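Local coordinates for protein putative sulfatase yidJ (Bacteroides fragilis, PDB 2QZU) that probably hydrolyses sulfate esters, as a metal-binding member of the sulfatase family, at residues Q25-L30 / Q123-G128; P262-E267 / Y271-I276; P400-K405 / K466-K471; F438-T441 / H445-N448. All coordinates share one frame; numbering follows the deposited sequence.

Contact 1 of 4, residues Q25-L30 / Q123-G128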
loop_
_atom_site.group_PDB
_atom_site.type_symbol
_atom_site.label_atom_id
_atom_site.label_comp_id
_atom_site.label_asym_id
_atom_site.label_seq_id
_atom_site.Cartn_x
_atom_site.Cartn_y
_atom_site.Cartn_z
ATOM N N GLN A 25 21.164 -41.130 -14.141
ATOM C CA GLN A 25 22.326 -40.395 -13.657
ATOM C C GLN A 25 22.678 -40.930 -12.270
ATOM O O GLN A 25 21.789 -41.272 -11.490
ATOM C CB GLN A 25 22.023 -38.895 -13.584
ATOM C CG GLN A 25 21.891 -38.213 -14.939
ATOM C CD GLN A 25 23.164 -38.301 -15.766
ATOM O OE1 GLN A 25 23.546 -39.375 -16.232
ATOM N NE2 GLN A 25 23.831 -37.167 -15.946
ATOM N N PRO A 26 23.978 -41.013 -11.946
ATOM C CA PRO A 26 24.414 -41.520 -10.636
ATOM C C PRO A 26 24.138 -40.603 -9.437
ATOM O O PRO A 26 24.289 -41.019 -8.285
ATOM C CB PRO A 26 25.904 -41.786 -10.855
ATOM C CG PRO A 26 26.283 -40.735 -11.837
ATOM C CD PRO A 26 25.137 -40.755 -12.820
ATOM N N THR A 27 23.746 -39.362 -9.713
ATOM C CA THR A 27 23.406 -38.400 -8.663
ATOM C C THR A 27 22.078 -37.760 -9.069
ATOM O O THR A 27 21.824 -37.536 -10.249
ATOM C CB THR A 27 24.503 -37.323 -8.481
ATOM O OG1 THR A 27 24.698 -36.607 -9.703
ATOM C CG2 THR A 27 25.813 -37.975 -8.067
ATOM N N PRO A 28 21.215 -37.453 -8.092
ATOM C CA PRO A 28 19.907 -36.854 -8.378
ATOM C C PRO A 28 19.843 -35.374 -8.742
ATOM O O PRO A 28 20.784 -34.615 -8.515
ATOM C CB PRO A 28 19.124 -37.151 -7.110
ATOM C CG PRO A 28 20.182 -36.964 -6.048
ATOM C CD PRO A 28 21.376 -37.695 -6.644
ATOM N N ASN A 29 18.711 -34.980 -9.316
ATOM C CA ASN A 29 18.480 -33.586 -9.672
ATOM C C ASN A 29 17.972 -32.926 -8.404
ATOM O O ASN A 29 17.686 -33.603 -7.418
ATOM C CB ASN A 29 17.402 -33.474 -10.746
ATOM C CG ASN A 29 17.727 -34.279 -11.977
ATOM O OD1 ASN A 29 16.938 -35.120 -12.409
ATOM N ND2 ASN A 29 18.896 -34.031 -12.549
ATOM N N LEU A 30 17.852 -31.607 -8.435
ATOM C CA LEU A 30 17.358 -30.870 -7.286
ATOM C C LEU A 30 16.462 -29.730 -7.735
ATOM O O LEU A 30 16.835 -28.937 -8.598
ATOM C CB LEU A 30 18.520 -30.291 -6.466
ATOM C CG LEU A 30 18.168 -29.237 -5.403
ATOM C CD1 LEU A 30 17.353 -29.865 -4.274
ATOM C CD2 LEU A 30 19.453 -28.627 -4.856
ATOM N N GLN A 123 30.359 -29.907 -10.328
ATOM C CA GLN A 123 30.101 -31.324 -10.524
ATOM C C GLN A 123 29.347 -31.606 -11.823
ATOM O O GLN A 123 28.830 -32.705 -12.016
ATOM C CB GLN A 123 29.338 -31.907 -9.331
ATOM C CG GLN A 123 30.083 -31.794 -8.004
ATOM C CD GLN A 123 31.503 -32.335 -8.065
ATOM O OE1 GLN A 123 31.737 -33.450 -8.525
ATOM N NE2 GLN A 123 32.459 -31.544 -7.590
ATOM N N GLY A 124 29.277 -30.608 -12.702
ATOM C CA GLY A 124 28.628 -30.793 -13.992
ATOM C C GLY A 124 27.124 -30.600 -14.086
ATOM O O GLY A 124 26.513 -30.987 -15.085
ATOM N N TYR A 125 26.526 -29.997 -13.065
ATOM C CA TYR A 125 25.084 -29.769 -13.060
ATOM C C TYR A 125 24.678 -28.560 -13.886
ATOM O O TYR A 125 25.409 -27.573 -13.958
ATOM C CB TYR A 125 24.583 -29.558 -11.629
ATOM C CG TYR A 125 24.274 -30.819 -10.870
ATOM C CD1 TYR A 125 25.246 -31.799 -10.675
ATOM C CD2 TYR A 125 23.008 -31.029 -10.331
ATOM C CE1 TYR A 125 24.961 -32.961 -9.957
ATOM C CE2 TYR A 125 22.711 -32.184 -9.614
ATOM C CZ TYR A 125 23.690 -33.145 -9.432
ATOM O OH TYR A 125 23.386 -34.285 -8.729
ATOM N N ASN A 126 23.510 -28.656 -14.512
ATOM C CA ASN A 126 22.946 -27.559 -15.288
ATOM C C ASN A 126 22.291 -26.752 -14.165
ATOM O O ASN A 126 21.491 -27.303 -13.404
ATOM C CB ASN A 126 21.880 -28.089 -16.244
ATOM C CG ASN A 126 21.998 -27.503 -17.634
ATOM O OD1 ASN A 126 22.141 -26.291 -17.801
ATOM N ND2 ASN A 126 21.930 -28.362 -18.644
HETATM N N MSE A 127 22.620 -25.467 -14.055
HETATM C CA MSE A 127 22.096 -24.632 -12.964
HETATM C C MSE A 127 21.116 -23.522 -13.353
HETATM O O MSE A 127 21.315 -22.825 -14.345
HETATM C CB MSE A 127 23.267 -23.984 -12.218
HETATM C CG MSE A 127 24.377 -24.939 -11.810
HETATM SE SE MSE A 127 23.829 -26.209 -10.475
HETATM C CE MSE A 127 23.501 -24.995 -8.999
ATOM N N GLY A 128 20.082 -23.341 -12.535
ATOM C CA GLY A 128 19.100 -22.298 -12.796
ATOM C C GLY A 128 18.527 -21.679 -11.526
ATOM O O GLY A 128 18.327 -22.368 -10.527
#

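Contact 2 of 4, residues P262-E267 / Y271-I276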
loop_
_atom_site.group_PDB
_atom_site.type_symbol
_atom_site.label_atom_id
_atom_site.label_comp_id
_atom_site.label_asym_id
_atom_site.label_seq_id
_atom_site.Cartn_x
_atom_site.Cartn_y
_atom_site.Cartn_z
ATOM N N PRO A 262 -3.343 -10.520 19.975
ATOM C CA PRO A 262 -4.056 -9.455 20.690
ATOM C C PRO A 262 -5.550 -9.411 20.381
ATOM O O PRO A 262 -5.992 -9.856 19.320
ATOM C CB PRO A 262 -3.326 -8.191 20.247
ATOM C CG PRO A 262 -1.927 -8.684 20.010
ATOM C CD PRO A 262 -2.174 -9.976 19.265
ATOM N N ALA A 263 -6.318 -8.860 21.313
ATOM C CA ALA A 263 -7.764 -8.768 21.162
ATOM C C ALA A 263 -8.220 -7.827 20.054
ATOM O O ALA A 263 -7.487 -6.931 19.628
ATOM C CB ALA A 263 -8.394 -8.343 22.489
ATOM N N LYS A 264 -9.443 -8.045 19.586
ATOM C CA LYS A 264 -10.014 -7.200 18.549
ATOM C C LYS A 264 -10.109 -5.799 19.149
ATOM O O LYS A 264 -10.389 -5.647 20.339
ATOM C CB LYS A 264 -11.404 -7.711 18.161
ATOM C CG LYS A 264 -12.043 -6.973 16.993
ATOM C CD LYS A 264 -13.374 -7.602 16.606
ATOM C CE LYS A 264 -13.987 -6.895 15.407
ATOM N NZ LYS A 264 -14.183 -5.442 15.672
ATOM N N GLY A 265 -9.860 -4.782 18.334
ATOM C CA GLY A 265 -9.918 -3.421 18.828
ATOM C C GLY A 265 -8.539 -2.837 19.078
ATOM O O GLY A 265 -8.389 -1.620 19.175
ATOM N N THR A 266 -7.533 -3.702 19.194
ATOM C CA THR A 266 -6.164 -3.247 19.424
ATOM C C THR A 266 -5.449 -3.119 18.083
ATOM O O THR A 266 -5.881 -3.695 17.084
ATOM C CB THR A 266 -5.367 -4.232 20.311
ATOM O OG1 THR A 266 -5.195 -5.474 19.616
ATOM C CG2 THR A 266 -6.104 -4.487 21.619
ATOM N N GLU A 267 -4.358 -2.364 18.059
ATOM C CA GLU A 267 -3.600 -2.170 16.832
ATOM C C GLU A 267 -3.136 -3.481 16.207
ATOM O O GLU A 267 -3.373 -3.737 15.026
ATOM C CB GLU A 267 -2.384 -1.278 17.091
ATOM C CG GLU A 267 -2.721 0.191 17.270
ATOM C CD GLU A 267 -3.424 0.776 16.060
ATOM O OE1 GLU A 267 -2.846 0.724 14.951
ATOM O OE2 GLU A 267 -4.554 1.287 16.217
ATOM N N TYR A 271 -4.633 -5.905 13.140
ATOM C CA TYR A 271 -3.687 -6.146 12.061
ATOM C C TYR A 271 -3.739 -7.621 11.658
ATOM O O TYR A 271 -3.750 -7.952 10.470
ATOM C CB TYR A 271 -2.267 -5.777 12.497
ATOM C CG TYR A 271 -1.244 -5.908 11.383
ATOM C CD1 TYR A 271 -1.288 -5.071 10.264
ATOM C CD2 TYR A 271 -0.251 -6.888 11.432
ATOM C CE1 TYR A 271 -0.370 -5.209 9.223
ATOM C CE2 TYR A 271 0.670 -7.035 10.398
ATOM C CZ TYR A 271 0.607 -6.195 9.297
ATOM O OH TYR A 271 1.515 -6.346 8.272
ATOM N N PHE A 272 -3.770 -8.510 12.648
ATOM C CA PHE A 272 -3.824 -9.937 12.358
ATOM C C PHE A 272 -5.112 -10.273 11.621
ATOM O O PHE A 272 -5.096 -10.899 10.560
ATOM C CB PHE A 272 -3.762 -10.760 13.647
ATOM C CG PHE A 272 -3.868 -12.239 13.418
ATOM C CD1 PHE A 272 -2.748 -12.983 13.057
ATOM C CD2 PHE A 272 -5.097 -12.885 13.520
ATOM C CE1 PHE A 272 -2.852 -14.350 12.796
ATOM C CE2 PHE A 272 -5.213 -14.248 13.261
ATOM C CZ PHE A 272 -4.089 -14.982 12.899
ATOM N N ARG A 273 -6.231 -9.842 12.195
ATOM C CA ARG A 273 -7.552 -10.097 11.634
ATOM C C ARG A 273 -7.783 -9.499 10.242
ATOM O O ARG A 273 -8.494 -10.080 9.423
ATOM C CB ARG A 273 -8.618 -9.574 12.601
ATOM C CG ARG A 273 -8.633 -10.281 13.952
ATOM C CD ARG A 273 -9.603 -9.609 14.915
ATOM N NE ARG A 273 -9.805 -10.372 16.145
ATOM C CZ ARG A 273 -8.900 -10.517 17.109
ATOM N NH1 ARG A 273 -7.705 -9.950 17.002
ATOM N NH2 ARG A 273 -9.192 -11.229 18.188
ATOM N N ASN A 274 -7.182 -8.345 9.981
ATOM C CA ASN A 274 -7.342 -7.654 8.704
ATOM C C ASN A 274 -6.489 -8.223 7.569
ATOM O O ASN A 274 -6.731 -7.912 6.405
ATOM C CB ASN A 274 -7.001 -6.169 8.883
ATOM C CG ASN A 274 -7.457 -5.316 7.715
ATOM O OD1 ASN A 274 -6.809 -4.329 7.368
ATOM N ND2 ASN A 274 -8.584 -5.682 7.115
ATOM N N ASN A 275 -5.503 -9.054 7.899
ATOM C CA ASN A 275 -4.612 -9.603 6.880
ATOM C C ASN A 275 -4.538 -11.122 6.734
ATOM O O ASN A 275 -3.971 -11.617 5.758
ATOM C CB ASN A 275 -3.193 -9.071 7.109
ATOM C CG ASN A 275 -3.083 -7.583 6.861
ATOM O OD1 ASN A 275 -3.074 -7.133 5.711
ATOM N ND2 ASN A 275 -3.011 -6.805 7.934
ATOM N N ILE A 276 -5.101 -11.865 7.681
ATOM C CA ILE A 276 -5.029 -13.320 7.606
ATOM C C ILE A 276 -5.684 -13.924 6.360
ATOM O O ILE A 276 -5.167 -14.894 5.797
ATOM C CB ILE A 276 -5.607 -13.981 8.893
ATOM C CG1 ILE A 276 -5.265 -15.475 8.912
ATOM C CG2 ILE A 276 -7.108 -13.769 8.972
ATOM C CD1 ILE A 276 -3.775 -15.772 8.970
HETATM O O HOH W 1 -7.404 -12.352 20.207
#

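Contact 3 of 4, residues P400-K405 / K466-K471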
loop_
_atom_site.group_PDB
_atom_site.type_symbol
_atom_site.label_atom_id
_atom_site.label_comp_id
_atom_site.label_asym_id
_atom_site.label_seq_id
_atom_site.Cartn_x
_atom_site.Cartn_y
_atom_site.Cartn_z
ATOM N N PRO A 400 20.333 -22.909 16.933
ATOM C CA PRO A 400 20.581 -21.564 17.456
ATOM C C PRO A 400 19.556 -20.529 16.989
ATOM O O PRO A 400 18.748 -20.794 16.096
ATOM C CB PRO A 400 21.970 -21.250 16.919
ATOM C CG PRO A 400 21.934 -21.904 15.562
ATOM C CD PRO A 400 21.296 -23.242 15.862
ATOM N N TYR A 401 19.589 -19.360 17.623
ATOM C CA TYR A 401 18.732 -18.233 17.257
ATOM C C TYR A 401 19.650 -17.022 17.152
ATOM O O TYR A 401 20.560 -16.861 17.967
ATOM C CB TYR A 401 17.663 -17.939 18.309
ATOM C CG TYR A 401 17.008 -16.592 18.074
ATOM C CD1 TYR A 401 16.190 -16.378 16.963
ATOM C CD2 TYR A 401 17.276 -15.510 18.908
ATOM C CE1 TYR A 401 15.662 -15.117 16.685
ATOM C CE2 TYR A 401 16.755 -14.242 18.638
ATOM C CZ TYR A 401 15.952 -14.055 17.526
ATOM O OH TYR A 401 15.445 -12.803 17.243
ATOM N N TYR A 402 19.404 -16.160 16.172
ATOM C CA TYR A 402 20.245 -14.984 15.978
ATOM C C TYR A 402 19.542 -13.676 15.658
ATOM O O TYR A 402 18.492 -13.644 15.022
ATOM C CB TYR A 402 21.210 -15.197 14.801
ATOM C CG TYR A 402 22.243 -16.266 14.973
ATOM C CD1 TYR A 402 23.471 -15.984 15.577
ATOM C CD2 TYR A 402 21.999 -17.567 14.539
ATOM C CE1 TYR A 402 24.426 -16.975 15.742
ATOM C CE2 TYR A 402 22.948 -18.565 14.701
ATOM C CZ TYR A 402 24.158 -18.261 15.305
ATOM O OH TYR A 402 25.092 -19.249 15.496
ATOM N N PHE A 403 20.176 -12.602 16.114
ATOM C CA PHE A 403 19.812 -11.238 15.781
ATOM C C PHE A 403 21.133 -10.515 15.959
ATOM O O PHE A 403 21.682 -10.474 17.060
ATOM C CB PHE A 403 18.790 -10.556 16.683
ATOM C CG PHE A 403 18.619 -9.104 16.328
ATOM C CD1 PHE A 403 18.079 -8.749 15.092
ATOM C CD2 PHE A 403 19.142 -8.101 17.142
ATOM C CE1 PHE A 403 18.073 -7.420 14.665
ATOM C CE2 PHE A 403 19.141 -6.771 16.724
ATOM C CZ PHE A 403 18.607 -6.430 15.480
ATOM N N VAL A 404 21.656 -9.983 14.862
ATOM C CA VAL A 404 22.924 -9.269 14.889
ATOM C C VAL A 404 22.703 -7.835 14.429
ATOM O O VAL A 404 22.133 -7.605 13.362
ATOM C CB VAL A 404 23.961 -9.930 13.941
ATOM C CG1 VAL A 404 25.294 -9.180 14.016
ATOM C CG2 VAL A 404 24.149 -11.388 14.306
ATOM N N LYS A 405 23.134 -6.870 15.236
ATOM C CA LYS A 405 22.988 -5.472 14.847
ATOM C C LYS A 405 24.094 -5.280 13.815
ATOM O O LYS A 405 25.276 -5.373 14.147
ATOM C CB LYS A 405 23.187 -4.549 16.050
ATOM C CG LYS A 405 22.833 -3.096 15.766
ATOM C CD LYS A 405 22.821 -2.254 17.031
ATOM C CE LYS A 405 22.481 -0.802 16.718
ATOM N NZ LYS A 405 22.379 0.016 17.957
ATOM N N LYS A 466 27.227 -20.625 25.297
ATOM C CA LYS A 466 28.613 -20.182 25.213
ATOM C C LYS A 466 29.440 -21.173 24.399
ATOM O O LYS A 466 30.232 -20.778 23.540
ATOM C CB LYS A 466 29.204 -20.024 26.616
ATOM C CG LYS A 466 30.558 -19.328 26.643
ATOM C CD LYS A 466 31.047 -19.155 28.074
ATOM C CE LYS A 466 32.447 -18.566 28.125
ATOM N NZ LYS A 466 32.513 -17.170 27.612
ATOM N N THR A 467 29.252 -22.461 24.668
ATOM C CA THR A 467 29.980 -23.503 23.949
ATOM C C THR A 467 29.651 -23.435 22.458
ATOM O O THR A 467 30.536 -23.588 21.613
ATOM C CB THR A 467 29.622 -24.904 24.488
ATOM O OG1 THR A 467 29.974 -24.985 25.876
ATOM C CG2 THR A 467 30.372 -25.982 23.718
ATOM N N TRP A 468 28.379 -23.199 22.147
ATOM C CA TRP A 468 27.928 -23.092 20.762
ATOM C C TRP A 468 28.571 -21.898 20.065
ATOM O O TRP A 468 29.056 -22.007 18.939
ATOM C CB TRP A 468 26.397 -22.954 20.698
ATOM C CG TRP A 468 25.900 -22.591 19.325
ATOM C CD1 TRP A 468 25.576 -21.346 18.868
ATOM C CD2 TRP A 468 25.765 -23.475 18.207
ATOM N NE1 TRP A 468 25.252 -21.398 17.532
ATOM C CE2 TRP A 468 25.359 -22.693 17.101
ATOM C CE3 TRP A 468 25.950 -24.852 18.032
ATOM C CZ2 TRP A 468 25.134 -23.245 15.837
ATOM C CZ3 TRP A 468 25.727 -25.401 16.770
ATOM C CH2 TRP A 468 25.323 -24.597 15.692
ATOM N N LEU A 469 28.573 -20.752 20.739
ATOM C CA LEU A 469 29.154 -19.558 20.149
ATOM C C LEU A 469 30.666 -19.705 19.950
ATOM O O LEU A 469 31.216 -19.205 18.971
ATOM C CB LEU A 469 28.811 -18.337 21.011
ATOM C CG LEU A 469 27.293 -18.081 21.105
ATOM C CD1 LEU A 469 27.000 -17.003 22.139
ATOM C CD2 LEU A 469 26.753 -17.664 19.736
ATOM N N GLU A 470 31.339 -20.402 20.865
ATOM C CA GLU A 470 32.781 -20.607 20.732
ATOM C C GLU A 470 33.068 -21.537 19.546
ATOM O O GLU A 470 33.995 -21.309 18.768
ATOM C CB GLU A 470 33.357 -21.199 22.027
ATOM C CG GLU A 470 33.247 -20.257 23.229
ATOM C CD GLU A 470 33.768 -20.860 24.524
ATOM O OE1 GLU A 470 33.297 -21.950 24.909
ATOM O OE2 GLU A 470 34.641 -20.236 25.162
ATOM N N LYS A 471 32.248 -22.572 19.409
ATOM C CA LYS A 471 32.390 -23.548 18.330
ATOM C C LYS A 471 32.234 -22.898 16.958
ATOM O O LYS A 471 32.908 -23.283 16.002
ATOM C CB LYS A 471 31.342 -24.650 18.498
ATOM C CG LYS A 471 31.412 -25.778 17.482
ATOM C CD LYS A 471 30.392 -26.859 17.831
ATOM C CE LYS A 471 30.465 -28.047 16.879
ATOM N NZ LYS A 471 30.051 -27.694 15.495
#

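Contact 4 of 4, residues F438-T441 / H445-N448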
loop_
_atom_site.group_PDB
_atom_site.type_symbol
_atom_site.label_atom_id
_atom_site.label_comp_id
_atom_site.label_asym_id
_atom_site.label_seq_id
_atom_site.Cartn_x
_atom_site.Cartn_y
_atom_site.Cartn_z
ATOM N N PHE A 438 11.368 -19.770 27.517
ATOM C CA PHE A 438 9.992 -20.224 27.358
ATOM C C PHE A 438 9.944 -21.745 27.371
ATOM O O PHE A 438 10.770 -22.406 26.735
ATOM C CB PHE A 438 9.394 -19.753 26.026
ATOM C CG PHE A 438 9.227 -18.268 25.914
ATOM C CD1 PHE A 438 9.943 -17.550 24.957
ATOM C CD2 PHE A 438 8.334 -17.589 26.734
ATOM C CE1 PHE A 438 9.766 -16.170 24.820
ATOM C CE2 PHE A 438 8.151 -16.216 26.610
ATOM C CZ PHE A 438 8.867 -15.504 25.650
ATOM N N ASP A 439 8.979 -22.291 28.104
ATOM C CA ASP A 439 8.768 -23.732 28.174
ATOM C C ASP A 439 7.610 -23.940 27.205
ATOM O O ASP A 439 6.456 -23.700 27.554
ATOM C CB ASP A 439 8.339 -24.142 29.586
ATOM C CG ASP A 439 8.069 -25.633 29.708
ATOM O OD1 ASP A 439 7.693 -26.262 28.694
ATOM O OD2 ASP A 439 8.216 -26.174 30.821
ATOM N N ARG A 440 7.913 -24.379 25.987
ATOM C CA ARG A 440 6.876 -24.559 24.975
ATOM C C ARG A 440 5.886 -25.695 25.227
ATOM O O ARG A 440 4.839 -25.762 24.584
ATOM C CB ARG A 440 7.516 -24.714 23.595
ATOM C CG ARG A 440 8.407 -23.539 23.202
ATOM C CD ARG A 440 8.588 -23.470 21.687
ATOM N NE ARG A 440 9.060 -24.734 21.134
ATOM C CZ ARG A 440 10.300 -25.200 21.261
ATOM N NH1 ARG A 440 11.218 -24.505 21.924
ATOM N NH2 ARG A 440 10.617 -26.374 20.737
ATOM N N THR A 441 6.211 -26.585 26.158
ATOM C CA THR A 441 5.317 -27.691 26.482
ATOM C C THR A 441 4.132 -27.171 27.296
ATOM O O THR A 441 2.976 -27.410 26.947
ATOM C CB THR A 441 6.045 -28.781 27.294
ATOM O OG1 THR A 441 7.096 -29.343 26.499
ATOM C CG2 THR A 441 5.072 -29.887 27.701
ATOM N N HIS A 445 2.348 -21.025 23.437
ATOM C CA HIS A 445 2.237 -19.731 22.774
ATOM C C HIS A 445 3.220 -18.711 23.333
ATOM O O HIS A 445 3.109 -17.512 23.074
ATOM C CB HIS A 445 0.800 -19.228 22.877
ATOM C CG HIS A 445 -0.200 -20.181 22.299
ATOM N ND1 HIS A 445 -0.215 -20.519 20.963
ATOM C CD2 HIS A 445 -1.170 -20.920 22.887
ATOM C CE1 HIS A 445 -1.150 -21.429 20.753
ATOM N NE2 HIS A 445 -1.743 -21.690 21.901
ATOM N N GLU A 446 4.180 -19.213 24.105
ATOM C CA GLU A 446 5.241 -18.401 24.695
ATOM C C GLU A 446 4.790 -17.067 25.281
ATOM O O GLU A 446 5.158 -15.996 24.790
ATOM C CB GLU A 446 6.327 -18.189 23.642
ATOM C CG GLU A 446 6.857 -19.510 23.094
ATOM C CD GLU A 446 7.824 -19.339 21.938
ATOM O OE1 GLU A 446 8.912 -19.949 21.983
ATOM O OE2 GLU A 446 7.492 -18.608 20.982
HETATM N N MSE A 447 4.012 -17.148 26.354
HETATM C CA MSE A 447 3.488 -15.967 27.029
HETATM C C MSE A 447 4.180 -15.706 28.366
HETATM O O MSE A 447 4.084 -14.609 28.912
HETATM C CB MSE A 447 1.991 -16.140 27.296
HETATM C CG MSE A 447 1.157 -16.471 26.076
HETATM SE SE MSE A 447 1.189 -15.061 24.763
HETATM C CE MSE A 447 0.121 -13.744 25.706
ATOM N N ASN A 448 4.875 -16.711 28.891
ATOM C CA ASN A 448 5.534 -16.581 30.190
ATOM C C ASN A 448 7.046 -16.729 30.142
ATOM O O ASN A 448 7.555 -17.833 29.947
ATOM C CB ASN A 448 4.983 -17.639 31.152
ATOM C CG ASN A 448 5.316 -17.351 32.607
ATOM O OD1 ASN A 448 5.085 -18.188 33.482
ATOM N ND2 ASN A 448 5.849 -16.165 32.874
HETATM O O HOH W 2 7.140 -20.490 29.436
#

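Contact 1 of 4, residues Q25-L30 / Q123-G128
N29 and Y125 bring the two backbones nearest each other, with their CA atoms 8.3 Å apart, too far for main-chain pairing, because strand 222-228 runs between strands 29-35 and 126-130 in the central mixed sheet of this sulfatase. The gap at the start of these two parallel strands is bridged by one tyrosine. Helix 116-122 ends in a Schellman motif with G124 at the C-prime position, Y125 N bonding back to L120 O and G124 N to K121 O; the chain then turns into strand 126-130, a helix-to-strand link of the alpha/beta fold. Y125 reaches across from just behind that turn. Its CG is anti to its own carbonyl carbon (chi1 -85°), and the ring ends with its hydroxyl among T27 and P28, while L120 packs on its side chain. Y125 CE2 comes within 4.5 Å of N29 CA, obliquely to the ring. The buried OH is held by two consecutive residues just before strand 29-35, as acceptor and donor: T27 OG1 donates a hydrogen bond to Y125 OH at 2.8 Å, and Y125 OH donates one to P28 O at 2.6 Å, a short bond that meets the carbonyl 25° out of its plane.

Contact 2 of 4, residues P262-E267 / Y271-I276
P262 O is met by R273 NH1 at 2.9 Å in a nearly straight bond (164° at the hydrogen) that lies in both the carbonyl plane and the guanidinium plane. Water 1 sits at the same guanidinium edge, taking a bond from R273 NH2 at 2.9 Å and reaching P262 O only weakly. The arginine extends from CG to NE, which carries its flat end out from helix 267-299 to the preceding loop. K264 crosses it at about a right angle: its CB lies 3.7 Å from R273 NE, and K264 N stands over one guanidinium face; it and R273 NH2 are both donors and make no bond. NE makes a salt bridge with E252, and NH1 has a second acceptor in G269 O, so the group's rotation is well fixed and its charge is probably balanced by E252. The loop itself is folded by a type II beta turn from A263 to T266, with G265 at positive phi. A263 O accepts both T266 N and T266 OG1, the hydroxyl at 2.7 Å. Beyond the turn, Y271 N bonds to E267 O at 3.1 Å, and Y271 CB lies beside the same oxygen. On the second subunit, Q220 packs against Y271 and G124 against N274. These features together make a capped helix start: T266 is the N-cap, its OG1 accepting from G269 N, and the arginine two turns on ties the entering loop to the first turns of the long helix.

Contact 3 of 4, residues P400-K405 / K466-K471
The W468 indole meets Y402 OH at its edge, near the ring plane, while P400 comes in obliquely through CB and CG, and the ring of Y88 packs against the indole edge-to-face. W468 belongs to helix 455-471 and its partners to strand 399-404, so the contact joins the C-terminal helix to an outer strand of the four-stranded antiparallel sheet, the helix-and-sheet pairing of the sulfatase C-terminal region. The tryptophan side chain departs with CG anti to the backbone N (chi1 170°), which swings the pyrrole edge toward the strand. The proline meets the indole along its NE1-CE2-CZ2 side: P400 CB is 3.3 Å from W468 NE1, and P400 CG is 3.5 Å from W468 CZ2, an apolar contact. Y402, two residues along and so on the same side of the strand, crosses the indole at about a right angle and offers only its hydroxyl end. The strand's main chain is also held to S72, by backbone bonding at Y402 and by S72 OG at P400 O, just ahead of S76, the predicted 3-oxoalanine position, unmodified here. The one polar bond between helix and strand is W468 NE1 to Y402 OH, 3.0 Å long, 158° at the hydrogen, with the oxygen 13° out of the indole plane.

Contact 4 of 4, residues F438-T441 / H445-N448
At the end of strand 431-439, an edge strand of the C-terminal antiparallel sheet, F438 takes a CH-pi contact from E446 of the loop that doubles back over it. An Asx turn starts the reversal: D439 OD1 accepts T441 N at 3.0 Å, and the same oxygen receives N442 N, while OD2 makes a salt bridge with R420. E446 has left-handed backbone angles (43°/67°) and sets its CB squarely over one face of the F438 ring, 3.7 Å from the centroid and 12° off the normal. E446 O stays on the same side of the ring as CB, 3.5 Å from F438 CE2, and the chain then passes the edge, so that N448 O comes obliquely to F438 CD2. The D443 carboxylate accepts M447 N and N448 N. Beyond CG the glutamate is extended and runs alongside R440, pointing the same way, but the two charged ends do not pair. E446 OE1 touches only the aliphatic part of the arginine, 3.5 Å from R440 CD, and the guanidinium and carboxylate planes stand almost perpendicular. Each finds its main polar partner elsewhere: E446 OE2 accepts E331 N, which marks the start of helix 331-334, and R440 NH2 gives to T418 O. Water 2 bridges the two backbones, accepting from D439 N at 2.9 Å and donating to N448 O at 2.7 Å.

In the fold
Contacts 1 and 2 come first along the chain and lie on opposite sides of its centre, 46 Å between their centres: contact 1 at the starts of strands 29-35 and 126-130 of the mixed sheet, contact 2 where helix 267-299 begins. Contacts 3 and 4 belong to the C-terminal four-stranded sheet, one at each outer strand, 399-404 and 431-439, with centres 21 Å apart; contact 4 is nested inside the chain loop that contact 3 closes with helix 455-471. Contacts 1 and 2 thus lie in the alpha/beta body, while 3 and 4 tie the outer strands of the C-terminal sheet to the helix and loop that follow. Contact 4 also lies near contact 2, nearest atoms about 7 Å apart without touching.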